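Local coordinates for DUF5636 domain-containing protein (Legionella pneumophila subsp. pneumophila str. Philadelphia 1, PDB 4RD8) that is of unknown function but belongs to the DUF5636 family and folds as a single, largely helical chain without beta strands, at residues N52-M57 and R76-E81; K62-G67 and T72-T77; S120-S125 and R193-L198; K141-S146 and I152-I157; K163-Q168 and F177-V182. The protein carries 3 engineered substitutions. All coordinates share one frame; numbering follows the deposited sequence. Where two conformers were deposited one is given.

Overall arrangement
All five contacts lie within a single-chain fold built of helices and loops, with no beta strand, and come in order along the chain apart from contact 3, whose segments bracket contacts 4 and 5. Contacts 1 and 2 are neighbours: both use helix 69-85, share R76 and T77, and have centres about 8 Å apart. Contact 3 joins the loop after helix 103-111 to helix 195-204, and touches contact 5 through L121 and W180, their centres about 16 Å apart. Contact 4, at the end of helix 130-144, lies across the chain's centre from contact 3. Contacts 2 and 5 are farthest apart, about 32 Å between centres. The five contacts thus join neighbouring helices and distant loops of one helical body.

Contact 1: N52-M57 and R76-E81; sequences NEQLTM and RTLIQE
L78 reaches from helix 69-85 to the backbone of helix 41-61, where its CD2 methyl lies 3.7 Å from the amide N of L55 and 4.0 Å from L55 CB. Its other methyl, CD1, meets the amide end of Q54 at a distance of 3.7 Å from OE1, the two side chains crossing at about a right angle. With CG anti to the backbone N (chi1 170°), the leucine fork extends to both residues: one branch rests against the helix backbone, the other against the amide oxygen of Q54. L78 also touches L51 and R58 of the same opposing helix. Q54 runs extended beyond CG, and its NE2 is held by E50 one turn earlier. Beyond CB, the L55 side chain touches V212 and V216 of helix 211-218, while Q54 packs on L140 of helix 130-144. This is helix-helix packing between consecutive helices of a helical hairpin, in which a buried leucine bridges the two helices and further helices cover its flanks.

Contact 2: K62-G67 and T72-T77; sequences KGLKPG and TKQLRT
K62 and Q74 approach from opposite directions across the turn of a helical hairpin, just where a Schellman motif ends helix 41-61. In that motif G63, with positive phi, is the C-prime residue: L64 N bonds back to L59 O, and G63 N to K60 O. The lysine chain, extended beyond CG, runs across one face of the Q74 amide, with K62 CD 3.6 Å from Q74 CD, and its NZ comes to the amide oxygen from above the amide plane. Q74 bends at chi2 (-51°), which turns that face of its amide to the lysine chain. The same OE1 also accepts from NE of R58, a second cationic partner from the preceding helix, which may polarise the amide. L64 comes in at about a right angle to Q74, placing its CD1 methyl 3.7 Å from Q74 CG, so the aliphatic part of the glutamine is covered while its polar end is bonded. The L59 side chain touches both L64 and Q74. As modelled, K62 NZ stands 2.5 Å from Q74 OE1, shorter than expected for a hydrogen bond of this kind, so its exact length is doubtful.

Contact 3: S120-S125 and R193-L198; sequences SLRASS and RSPEWL
R122 brings the edge of its guanidinium against the ring of P195, with NH2 3.8 Å from CG and that carbon lying in the guanidinium plane. P195 is the first residue of helix 195-204, and the contact lays the loop after helix 103-111 across this helix N-terminus. S194 is the N-cap: its OG accepts from W197 N at 3.2 Å. The arginine extends through chi2 and bends at chi3 (79°), and its NH2 forms a salt bridge with D185, which itself touches P195. E196 provides a second, more distant charge: its OE2 is 4.2 Å from R122 NH2, beyond salt-bridge range, with the carboxylate and guanidinium planes 71° apart. The glutamate doubles back at chi2 (-47°), which carries its carboxylate towards the loop. There it meets S124, whose hydroxyl also accepts from H126 N, so the serine is held within the loop by H126 and may also bond to the helix. S124 OG lies 3.1 Å from E196 OE1, although its proton has another acceptor within reach.

Contact 4: K141-S146 and I152-I157; sequences KRKKDS and IPTSEI. Unlike the reference sequence in segment 141-146: R142 (reference Gln).
R142, which replaces the glutamine of the reference sequence, grips the carbonyl oxygen of I152 side-on with two nitrogens. R142 NE and NH2 each lie 2.9 Å from I152 O, which sits in the guanidinium plane. NE approaches nearly along the C=O axis, whereas NH2 comes in 35° out of the carbonyl plane; holding both donors on one acceptor restricts rotation of the guanidinium. The R142 side chain leaves the helix anti to the backbone N (chi1 -175°) and then bends at chi2, which swings the head towards the following loop. T154 OG1 lies over one face of the guanidinium and is also 3.0 Å from R142 CD; its 3.1 Å approach to R142 NE has too poor an angle for a hydrogen bond. Nearer the helix backbone, R142 CB reaches I157 CD1 at 4.2 Å. The solvent side is looser. There the exposed K143 merely passes T154, with CG 4.1 Å from CG2, and its ammonium has a long, weak ion pair with E85. The contact lies where the chain turns back after helix 130-144, whose I139 touches T154 and I157, while I152 packs against R160 and I161 of helix 157-162.

Contact 5: K163-Q168 and F177-V182; sequences KKLGHQ and FTCWDV
L165 packs its two methyls against the first turn of helix 179-184, an N-terminus marked by a capping box between T178 and D181. In the apolar part, L165 CD2 lies 3.7 Å from C179 SG, and L165 CD1 approaches W180 CE3 obliquely at 4.2 Å. C179 holds its sulfur anti to the backbone N (chi1 -162°), bringing it beside the leucine, and its side chain also touches C31 of helix 25-38. The W180 indole packs edge-to-face with F106 and H131, and its NE1 bonds to D185, so this buried ring joins several parts of the core. Within the box, the bonds are reciprocal: T178 OG1 accepts from D181 N at 3.0 Å, and D181 OD2 accepts from T178 N at 3.1 Å, the latter reaching the carboxylate from above its plane. A water spans the two segments through their backbones. This water accepts from W180 N at 2.9 Å and lies 2.7 Å from L165 O, to which it probably donates.

Contact 1: N52-M57 and R76-E81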
# COMPACT_ATOMS: atom_id res chain seq x y z
N ASN A 52 -13.92 -2.03 -1.93
CA ASN A 52 -14.87 -3.11 -2.18
C ASN A 52 -16.02 -2.67 -3.05
O ASN A 52 -16.50 -3.42 -3.89
CB ASN A 52 -15.43 -3.67 -0.87
CG ASN A 52 -16.44 -4.78 -1.09
OD1 ASN A 52 -16.07 -5.95 -1.27
ND2 ASN A 52 -17.72 -4.43 -1.08
N GLU A 53 -16.48 -1.44 -2.84
CA GLU A 53 -17.62 -0.93 -3.59
C GLU A 53 -17.24 -0.63 -5.03
O GLU A 53 -18.00 -0.90 -5.96
CB GLU A 53 -18.22 0.30 -2.92
CG GLU A 53 -19.50 0.76 -3.56
CD GLU A 53 -20.24 1.78 -2.72
OE1 GLU A 53 -19.88 2.98 -2.79
OE2 GLU A 53 -21.18 1.39 -2.00
N GLN A 54 -16.04 -0.08 -5.23
CA GLN A 54 -15.57 0.19 -6.58
C GLN A 54 -15.36 -1.10 -7.37
O GLN A 54 -15.72 -1.20 -8.54
CB GLN A 54 -14.31 1.06 -6.55
CG GLN A 54 -14.55 2.46 -5.97
CD GLN A 54 -13.34 3.37 -6.10
OE1 GLN A 54 -12.45 3.11 -6.90
NE2 GLN A 54 -13.31 4.43 -5.29
N LEU A 55 -14.80 -2.11 -6.71
CA LEU A 55 -14.62 -3.43 -7.31
C LEU A 55 -15.95 -4.10 -7.65
O LEU A 55 -16.12 -4.66 -8.74
CB LEU A 55 -13.80 -4.32 -6.36
CG LEU A 55 -13.51 -5.77 -6.78
CD1 LEU A 55 -12.73 -5.80 -8.10
CD2 LEU A 55 -12.74 -6.49 -5.67
N THR A 56 -16.90 -4.06 -6.70
CA THR A 56 -18.24 -4.61 -6.91
C THR A 56 -18.89 -3.97 -8.13
O THR A 56 -19.50 -4.65 -8.96
CB THR A 56 -19.14 -4.35 -5.69
OG1 THR A 56 -18.59 -5.00 -4.54
CG2 THR A 56 -20.54 -4.87 -5.94
N MSE A 57 -18.77 -2.65 -8.22
CA MSE A 57 -19.28 -1.88 -9.35
C MSE A 57 -18.66 -2.38 -10.66
O MSE A 57 -19.35 -2.57 -11.66
CB MSE A 57 -18.88 -0.41 -9.18
CG MSE A 57 -20.04 0.55 -9.01
SE MSE A 57 -19.44 2.35 -9.44
CE MSE A 57 -18.67 2.00 -11.19
N ARG A 76 -6.82 -6.03 -10.05
CA ARG A 76 -5.46 -5.58 -10.38
C ARG A 76 -5.48 -4.28 -11.18
O ARG A 76 -4.68 -3.38 -10.94
CB ARG A 76 -4.70 -6.66 -11.14
CG ARG A 76 -3.81 -7.54 -10.28
CD ARG A 76 -4.03 -9.01 -10.57
NE ARG A 76 -2.81 -9.80 -10.39
CZ ARG A 76 -2.58 -10.61 -9.36
NH1 ARG A 76 -3.48 -10.75 -8.39
NH2 ARG A 76 -1.45 -11.29 -9.29
N THR A 77 -6.39 -4.20 -12.15
CA THR A 77 -6.50 -3.00 -12.97
C THR A 77 -7.07 -1.84 -12.15
O THR A 77 -6.65 -0.70 -12.33
CB THR A 77 -7.32 -3.25 -14.26
OG1 THR A 77 -8.60 -3.78 -13.92
CG2 THR A 77 -6.59 -4.23 -15.17
N LEU A 78 -8.00 -2.14 -11.25
CA LEU A 78 -8.50 -1.11 -10.33
C LEU A 78 -7.38 -0.60 -9.44
O LEU A 78 -7.22 0.62 -9.26
CB LEU A 78 -9.65 -1.65 -9.47
CG LEU A 78 -10.13 -0.77 -8.31
CD1 LEU A 78 -10.61 0.59 -8.80
CD2 LEU A 78 -11.24 -1.47 -7.51
N ILE A 79 -6.60 -1.51 -8.86
CA ILE A 79 -5.46 -1.12 -8.04
C ILE A 79 -4.49 -0.24 -8.84
O ILE A 79 -4.06 0.82 -8.35
CB ILE A 79 -4.74 -2.37 -7.46
CG1 ILE A 79 -5.60 -2.99 -6.33
CG2 ILE A 79 -3.34 -2.00 -6.95
CD1 ILE A 79 -5.22 -4.43 -5.97
N GLN A 80 -4.17 -0.65 -10.07
CA GLN A 80 -3.26 0.14 -10.91
C GLN A 80 -3.80 1.54 -11.22
O GLN A 80 -3.04 2.51 -11.26
CB GLN A 80 -2.92 -0.57 -12.22
CG GLN A 80 -1.88 0.19 -13.03
CD GLN A 80 -0.58 0.42 -12.25
OE1 GLN A 80 0.16 -0.52 -11.98
NE2 GLN A 80 -0.31 1.68 -11.86
N GLU A 81 -5.11 1.65 -11.46
CA GLU A 81 -5.69 2.96 -11.76
C GLU A 81 -5.56 3.92 -10.57
O GLU A 81 -5.21 5.09 -10.75
CB GLU A 81 -7.16 2.82 -12.20
CG GLU A 81 -7.30 2.10 -13.54
CD GLU A 81 -8.73 1.70 -13.86
OE1 GLU A 81 -9.67 2.17 -13.17
OE2 GLU A 81 -8.91 0.90 -14.80

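Contact 2: K62-G67 and T72-T77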
# COMPACT_ATOMS: atom_id res chain seq x y z
N LYS A 62 -19.24 -5.47 -15.93
CA LYS A 62 -18.65 -6.36 -16.94
C LYS A 62 -19.27 -7.75 -16.94
O LYS A 62 -18.81 -8.64 -17.66
CB LYS A 62 -17.14 -6.45 -16.74
CG LYS A 62 -16.40 -5.28 -17.35
CD LYS A 62 -15.00 -5.11 -16.81
CE LYS A 62 -14.47 -3.73 -17.18
NZ LYS A 62 -13.21 -3.40 -16.47
N GLY A 63 -20.32 -7.94 -16.14
CA GLY A 63 -20.93 -9.25 -16.01
C GLY A 63 -19.91 -10.25 -15.52
O GLY A 63 -19.61 -11.24 -16.20
N LEU A 64 -19.35 -9.98 -14.34
CA LEU A 64 -18.36 -10.86 -13.73
C LEU A 64 -18.76 -11.25 -12.31
O LEU A 64 -19.40 -10.46 -11.61
CB LEU A 64 -16.98 -10.19 -13.71
CG LEU A 64 -16.30 -9.97 -15.06
CD1 LEU A 64 -14.91 -9.39 -14.89
CD2 LEU A 64 -16.25 -11.27 -15.83
N LYS A 65 -18.39 -12.45 -11.90
CA LYS A 65 -18.59 -12.88 -10.52
C LYS A 65 -17.25 -12.79 -9.79
O LYS A 65 -16.21 -12.79 -10.43
CB LYS A 65 -19.16 -14.31 -10.47
CG LYS A 65 -20.57 -14.44 -11.04
N PRO A 66 -17.29 -12.69 -8.45
CA PRO A 66 -16.04 -12.58 -7.67
C PRO A 66 -15.16 -13.84 -7.76
O PRO A 66 -13.94 -13.74 -7.61
CB PRO A 66 -16.54 -12.39 -6.24
CG PRO A 66 -17.90 -11.80 -6.39
CD PRO A 66 -18.48 -12.47 -7.61
N GLY A 67 -15.78 -15.00 -7.99
CA GLY A 67 -15.04 -16.23 -8.18
C GLY A 67 -14.40 -16.33 -9.56
O GLY A 67 -13.43 -17.06 -9.75
N THR A 72 -10.03 -11.31 -10.66
CA THR A 72 -8.65 -11.07 -10.23
C THR A 72 -8.00 -10.01 -11.12
O THR A 72 -7.27 -9.14 -10.64
CB THR A 72 -7.81 -12.37 -10.28
OG1 THR A 72 -8.26 -13.28 -9.26
CG2 THR A 72 -6.33 -12.07 -10.05
N LYS A 73 -8.29 -10.08 -12.42
CA LYS A 73 -7.78 -9.10 -13.36
C LYS A 73 -8.38 -7.73 -13.09
O LYS A 73 -7.68 -6.72 -13.12
CB LYS A 73 -8.09 -9.54 -14.80
CG LYS A 73 -7.20 -8.90 -15.85
CD LYS A 73 -8.00 -8.04 -16.81
CE LYS A 73 -7.12 -7.51 -17.94
NZ LYS A 73 -7.91 -6.78 -18.97
N GLN A 74 -9.68 -7.68 -12.80
CA GLN A 74 -10.36 -6.42 -12.54
C GLN A 74 -9.85 -5.70 -11.29
O GLN A 74 -9.70 -4.48 -11.29
CB GLN A 74 -11.88 -6.62 -12.46
CG GLN A 74 -12.52 -6.83 -13.81
CD GLN A 74 -12.12 -5.76 -14.80
OE1 GLN A 74 -12.24 -4.57 -14.53
NE2 GLN A 74 -11.62 -6.18 -15.96
N LEU A 75 -9.58 -6.46 -10.23
CA LEU A 75 -9.01 -5.89 -9.01
C LEU A 75 -7.62 -5.31 -9.27
O LEU A 75 -7.28 -4.24 -8.77
CB LEU A 75 -8.94 -6.94 -7.90
CG LEU A 75 -8.21 -6.49 -6.62
CD1 LEU A 75 -8.88 -5.28 -6.02
CD2 LEU A 75 -8.16 -7.63 -5.61
N ARG A 76 -6.82 -6.03 -10.05
CA ARG A 76 -5.46 -5.58 -10.38
C ARG A 76 -5.48 -4.28 -11.18
O ARG A 76 -4.68 -3.38 -10.94
CB ARG A 76 -4.70 -6.66 -11.14
CG ARG A 76 -3.81 -7.54 -10.28
CD ARG A 76 -4.03 -9.01 -10.57
NE ARG A 76 -2.81 -9.80 -10.39
CZ ARG A 76 -2.58 -10.61 -9.36
NH1 ARG A 76 -3.48 -10.75 -8.39
NH2 ARG A 76 -1.45 -11.29 -9.29
N THR A 77 -6.39 -4.20 -12.15
CA THR A 77 -6.50 -3.00 -12.97
C THR A 77 -7.07 -1.84 -12.15
O THR A 77 -6.65 -0.70 -12.33
CB THR A 77 -7.32 -3.25 -14.26
OG1 THR A 77 -8.60 -3.78 -13.92
CG2 THR A 77 -6.59 -4.23 -15.17

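Contact 3: S120-S125 and R193-L198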
# COMPACT_ATOMS: atom_id res chain seq x y z
N SER A 120 8.23 -9.66 -4.53
CA SER A 120 9.42 -9.13 -5.18
C SER A 120 10.44 -8.68 -4.13
O SER A 120 11.62 -8.51 -4.43
CB SER A 120 9.06 -7.98 -6.11
OG SER A 120 8.21 -8.45 -7.14
N LEU A 121 9.98 -8.51 -2.90
CA LEU A 121 10.89 -8.23 -1.78
C LEU A 121 10.96 -9.43 -0.85
O LEU A 121 12.05 -9.89 -0.49
CB LEU A 121 10.41 -7.00 -1.00
CG LEU A 121 11.21 -6.64 0.26
CD1 LEU A 121 12.67 -6.36 -0.07
CD2 LEU A 121 10.57 -5.45 0.97
N ARG A 122 9.79 -9.93 -0.45
CA ARG A 122 9.70 -11.02 0.53
C ARG A 122 8.50 -11.91 0.23
O ARG A 122 7.36 -11.43 0.18
CB ARG A 122 9.56 -10.42 1.94
CG ARG A 122 9.43 -11.42 3.06
CD ARG A 122 9.35 -10.71 4.41
NE ARG A 122 8.02 -10.17 4.70
CZ ARG A 122 7.69 -8.89 4.60
NH1 ARG A 122 8.60 -8.00 4.22
NH2 ARG A 122 6.45 -8.50 4.89
N ALA A 123 8.75 -13.21 0.05
CA ALA A 123 7.69 -14.19 -0.16
C ALA A 123 6.77 -14.25 1.05
O ALA A 123 7.22 -14.29 2.19
CB ALA A 123 8.27 -15.57 -0.43
N SER A 124 5.46 -14.26 0.80
CA SER A 124 4.49 -14.39 1.87
C SER A 124 3.37 -15.34 1.47
O SER A 124 2.94 -15.35 0.31
CB SER A 124 3.90 -13.03 2.24
OG SER A 124 2.76 -13.18 3.07
N SER A 125 2.89 -16.13 2.42
CA SER A 125 1.77 -17.04 2.17
C SER A 125 0.44 -16.35 2.46
O SER A 125 -0.62 -16.94 2.27
CB SER A 125 1.90 -18.29 3.05
OG SER A 125 1.79 -17.95 4.42
N ARG A 193 -0.44 -1.50 9.44
CA ARG A 193 0.99 -1.29 9.20
C ARG A 193 1.66 -2.62 8.88
O ARG A 193 2.71 -2.66 8.24
CB ARG A 193 1.68 -0.67 10.42
CG ARG A 193 1.33 0.78 10.68
CD ARG A 193 2.00 1.21 11.96
NE ARG A 193 1.41 0.52 13.11
CZ ARG A 193 1.88 0.58 14.35
NH1 ARG A 193 2.98 1.29 14.60
NH2 ARG A 193 1.26 -0.07 15.33
N SER A 194 1.05 -3.71 9.34
CA SER A 194 1.54 -5.04 9.03
C SER A 194 0.77 -5.62 7.86
O SER A 194 -0.46 -5.75 7.93
CB SER A 194 1.37 -5.97 10.22
OG SER A 194 1.53 -7.33 9.83
N PRO A 195 1.47 -5.96 6.77
CA PRO A 195 0.74 -6.56 5.64
C PRO A 195 0.15 -7.92 5.99
O PRO A 195 -0.88 -8.28 5.41
CB PRO A 195 1.82 -6.70 4.56
CG PRO A 195 3.13 -6.77 5.33
CD PRO A 195 2.92 -5.84 6.50
N GLU A 196 0.77 -8.67 6.90
CA GLU A 196 0.20 -9.95 7.31
C GLU A 196 -1.12 -9.71 8.01
O GLU A 196 -2.09 -10.45 7.81
CB GLU A 196 1.14 -10.72 8.24
CG GLU A 196 2.55 -10.89 7.72
CD GLU A 196 2.59 -11.37 6.28
OE1 GLU A 196 2.34 -12.57 6.06
OE2 GLU A 196 2.86 -10.55 5.38
N TRP A 197 -1.16 -8.69 8.85
CA TRP A 197 -2.38 -8.40 9.58
C TRP A 197 -3.46 -7.91 8.62
O TRP A 197 -4.61 -8.34 8.72
CB TRP A 197 -2.14 -7.38 10.70
CG TRP A 197 -3.37 -7.16 11.55
CD1 TRP A 197 -3.68 -7.79 12.73
CD2 TRP A 197 -4.45 -6.26 11.28
NE1 TRP A 197 -4.89 -7.33 13.20
CE2 TRP A 197 -5.38 -6.39 12.33
CE3 TRP A 197 -4.72 -5.36 10.25
CZ2 TRP A 197 -6.56 -5.65 12.38
CZ3 TRP A 197 -5.90 -4.62 10.30
CH2 TRP A 197 -6.80 -4.77 11.36
N LEU A 198 -3.10 -7.03 7.69
CA LEU A 198 -4.09 -6.50 6.75
C LEU A 198 -4.64 -7.58 5.84
O LEU A 198 -5.84 -7.63 5.58
CB LEU A 198 -3.53 -5.33 5.94
CG LEU A 198 -4.44 -4.75 4.85
CD1 LEU A 198 -5.73 -4.20 5.44
CD2 LEU A 198 -3.70 -3.66 4.08

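Contact 4: K141-S146 and I152-I157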
# COMPACT_ATOMS: atom_id res chain seq x y z
N LYS A 141 -7.95 7.48 0.99
CA LYS A 141 -8.17 8.34 2.15
C LYS A 141 -7.93 9.80 1.78
O LYS A 141 -8.75 10.66 2.08
CB LYS A 141 -7.26 7.92 3.32
CG LYS A 141 -7.40 8.78 4.57
CD LYS A 141 -8.80 8.76 5.13
CE LYS A 141 -8.84 9.45 6.49
NZ LYS A 141 -10.18 9.37 7.12
N ARG A 142 -6.82 10.07 1.09
CA ARG A 142 -6.50 11.46 0.71
C ARG A 142 -7.54 12.04 -0.25
O ARG A 142 -7.88 13.23 -0.15
CB ARG A 142 -5.08 11.54 0.12
CG ARG A 142 -4.62 12.97 -0.19
CD ARG A 142 -5.01 13.35 -1.60
NE ARG A 142 -4.87 14.78 -1.89
CZ ARG A 142 -5.87 15.65 -1.97
NH1 ARG A 142 -7.13 15.26 -1.76
NH2 ARG A 142 -5.61 16.92 -2.27
N LYS A 143 -8.06 11.22 -1.16
CA LYS A 143 -9.11 11.69 -2.06
C LYS A 143 -10.37 12.04 -1.29
O LYS A 143 -11.09 12.98 -1.66
CB LYS A 143 -9.40 10.65 -3.15
CG LYS A 143 -8.23 10.39 -4.10
CD LYS A 143 -8.60 9.37 -5.16
CE LYS A 143 -9.66 9.92 -6.11
NZ LYS A 143 -10.29 8.84 -6.93
N LYS A 144 -10.64 11.32 -0.21
CA LYS A 144 -11.81 11.59 0.61
C LYS A 144 -11.56 12.82 1.48
O LYS A 144 -12.40 13.71 1.58
CB LYS A 144 -12.15 10.39 1.51
CG LYS A 144 -13.41 10.54 2.35
CD LYS A 144 -14.66 10.18 1.56
CE LYS A 144 -15.93 10.36 2.40
N ASP A 145 -10.38 12.87 2.08
CA ASP A 145 -10.05 13.88 3.08
C ASP A 145 -8.69 14.47 2.76
O ASP A 145 -7.66 13.87 3.09
CB ASP A 145 -10.02 13.21 4.45
CG ASP A 145 -9.61 14.15 5.56
OD1 ASP A 145 -9.62 15.38 5.35
OD2 ASP A 145 -9.29 13.66 6.67
N SER A 146 -8.67 15.63 2.11
CA SER A 146 -7.40 16.22 1.67
C SER A 146 -6.45 16.52 2.83
O SER A 146 -5.23 16.46 2.67
CB SER A 146 -7.64 17.50 0.87
OG SER A 146 -8.33 18.46 1.65
N ILE A 152 -1.62 17.97 -0.13
CA ILE A 152 -0.75 17.77 -1.29
C ILE A 152 -1.64 17.28 -2.43
O ILE A 152 -2.69 16.67 -2.18
CB ILE A 152 0.42 16.78 -1.04
CG1 ILE A 152 -0.08 15.36 -0.80
CG2 ILE A 152 1.29 17.25 0.12
CD1 ILE A 152 1.03 14.31 -0.85
N PRO A 153 -1.27 17.58 -3.68
CA PRO A 153 -2.05 17.04 -4.79
C PRO A 153 -1.98 15.52 -4.81
O PRO A 153 -0.93 14.94 -4.51
CB PRO A 153 -1.33 17.60 -6.03
CG PRO A 153 -0.71 18.88 -5.54
CD PRO A 153 -0.26 18.57 -4.13
N THR A 154 -3.09 14.88 -5.17
CA THR A 154 -3.13 13.42 -5.16
C THR A 154 -2.05 12.85 -6.08
O THR A 154 -1.39 11.87 -5.74
CB THR A 154 -4.53 12.91 -5.58
OG1 THR A 154 -5.49 13.35 -4.61
CG2 THR A 154 -4.55 11.39 -5.67
N SER A 155 -1.84 13.52 -7.21
CA SER A 155 -0.88 13.05 -8.21
C SER A 155 0.57 13.16 -7.74
O SER A 155 1.48 12.67 -8.41
CB SER A 155 -1.06 13.83 -9.51
OG SER A 155 -0.71 15.19 -9.34
N GLU A 156 0.79 13.80 -6.59
CA GLU A 156 2.16 13.95 -6.06
C GLU A 156 2.47 13.03 -4.89
O GLU A 156 3.54 13.13 -4.29
CB GLU A 156 2.45 15.42 -5.70
CG GLU A 156 2.38 16.34 -6.92
CD GLU A 156 2.69 17.79 -6.61
OE1 GLU A 156 2.96 18.13 -5.44
OE2 GLU A 156 2.66 18.62 -7.55
N ILE A 157 1.55 12.13 -4.57
CA ILE A 157 1.75 11.21 -3.45
C ILE A 157 2.97 10.32 -3.71
O ILE A 157 3.78 10.10 -2.81
CB ILE A 157 0.49 10.33 -3.22
CG1 ILE A 157 -0.60 11.16 -2.53
CG2 ILE A 157 0.82 9.12 -2.35
CD1 ILE A 157 -1.96 10.47 -2.52

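Contact 5: K163-Q168 and F177-V182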
# COMPACT_ATOMS: atom_id res chain seq x y z
N LYS A 163 8.42 7.38 -3.24
CA LYS A 163 9.78 7.30 -3.78
C LYS A 163 10.83 7.53 -2.73
O LYS A 163 11.91 6.95 -2.80
CB LYS A 163 10.00 8.29 -4.94
CG LYS A 163 9.18 7.96 -6.20
CD LYS A 163 9.53 8.96 -7.31
CE LYS A 163 8.84 8.63 -8.62
NZ LYS A 163 9.20 9.65 -9.65
N LYS A 164 10.52 8.37 -1.75
CA LYS A 164 11.50 8.69 -0.73
C LYS A 164 11.73 7.52 0.21
O LYS A 164 12.76 7.47 0.88
CB LYS A 164 11.12 9.98 0.02
CG LYS A 164 10.96 11.16 -0.94
CD LYS A 164 10.87 12.53 -0.27
CE LYS A 164 10.69 13.62 -1.32
NZ LYS A 164 10.68 15.01 -0.76
N LEU A 165 10.80 6.57 0.22
CA LEU A 165 10.95 5.35 1.02
C LEU A 165 12.05 4.45 0.46
O LEU A 165 12.54 3.56 1.15
CB LEU A 165 9.64 4.57 1.12
CG LEU A 165 8.48 5.32 1.79
CD1 LEU A 165 7.22 4.43 1.81
CD2 LEU A 165 8.86 5.74 3.22
N GLY A 166 12.44 4.70 -0.79
CA GLY A 166 13.53 3.97 -1.40
C GLY A 166 14.86 4.71 -1.37
O GLY A 166 15.87 4.23 -1.87
N HIS A 167 14.85 5.92 -0.82
CA HIS A 167 16.06 6.71 -0.71
C HIS A 167 16.81 6.26 0.52
O HIS A 167 16.20 5.93 1.54
CB HIS A 167 15.72 8.20 -0.58
CG HIS A 167 16.89 9.10 -0.78
ND1 HIS A 167 17.85 9.32 0.19
CD2 HIS A 167 17.27 9.86 -1.85
CE1 HIS A 167 18.76 10.16 -0.27
NE2 HIS A 167 18.43 10.51 -1.50
N GLN A 168 18.13 6.27 0.46
CA GLN A 168 18.90 5.81 1.61
C GLN A 168 18.68 6.65 2.87
O GLN A 168 18.93 6.16 3.98
CB GLN A 168 20.38 5.70 1.27
CG GLN A 168 21.01 4.48 1.88
CD GLN A 168 22.40 4.26 1.37
OE1 GLN A 168 22.62 3.40 0.52
NE2 GLN A 168 23.33 5.04 1.87
N PHE A 177 14.70 -0.76 11.75
CA PHE A 177 13.61 -0.67 10.80
C PHE A 177 13.80 0.51 9.86
O PHE A 177 14.24 1.58 10.29
CB PHE A 177 12.27 -0.54 11.55
CG PHE A 177 12.09 -1.56 12.62
CD1 PHE A 177 11.66 -2.84 12.30
CD2 PHE A 177 12.37 -1.26 13.95
CE1 PHE A 177 11.51 -3.81 13.30
CE2 PHE A 177 12.22 -2.21 14.94
CZ PHE A 177 11.79 -3.48 14.62
N THR A 178 13.48 0.32 8.59
CA THR A 178 13.48 1.41 7.62
C THR A 178 12.15 2.14 7.70
O THR A 178 11.21 1.64 8.33
CB THR A 178 13.67 0.91 6.18
OG1 THR A 178 12.55 0.08 5.81
CG2 THR A 178 14.96 0.10 6.05
N CYS A 179 12.06 3.31 7.09
CA CYS A 179 10.79 4.03 7.06
C CYS A 179 9.73 3.20 6.34
O CYS A 179 8.55 3.21 6.71
CB CYS A 179 10.96 5.39 6.38
SG CYS A 179 9.63 6.59 6.72
N TRP A 180 10.15 2.50 5.29
CA TRP A 180 9.27 1.54 4.62
C TRP A 180 8.70 0.56 5.65
O TRP A 180 7.48 0.40 5.74
CB TRP A 180 10.04 0.80 3.54
CG TRP A 180 9.32 -0.39 2.94
CD1 TRP A 180 9.24 -1.65 3.47
CD2 TRP A 180 8.64 -0.43 1.68
NE1 TRP A 180 8.52 -2.46 2.63
CE2 TRP A 180 8.15 -1.74 1.52
CE3 TRP A 180 8.40 0.52 0.68
CZ2 TRP A 180 7.42 -2.13 0.39
CZ3 TRP A 180 7.68 0.13 -0.44
CH2 TRP A 180 7.20 -1.18 -0.57
N ASP A 181 9.57 -0.07 6.43
CA ASP A 181 9.14 -0.96 7.51
C ASP A 181 8.14 -0.32 8.49
O ASP A 181 7.11 -0.90 8.82
CB ASP A 181 10.34 -1.44 8.33
CG ASP A 181 11.28 -2.34 7.54
OD1 ASP A 181 10.89 -2.85 6.47
OD2 ASP A 181 12.41 -2.57 8.04
N VAL A 182 8.48 0.87 8.98
CA VAL A 182 7.69 1.51 10.04
C VAL A 182 6.28 1.85 9.57
O VAL A 182 5.31 1.83 10.36
CB VAL A 182 8.41 2.77 10.58
CG1 VAL A 182 7.51 3.57 11.49
CG2 VAL A 182 9.67 2.37 11.33
O HOH W 1 12.54 3.12 3.84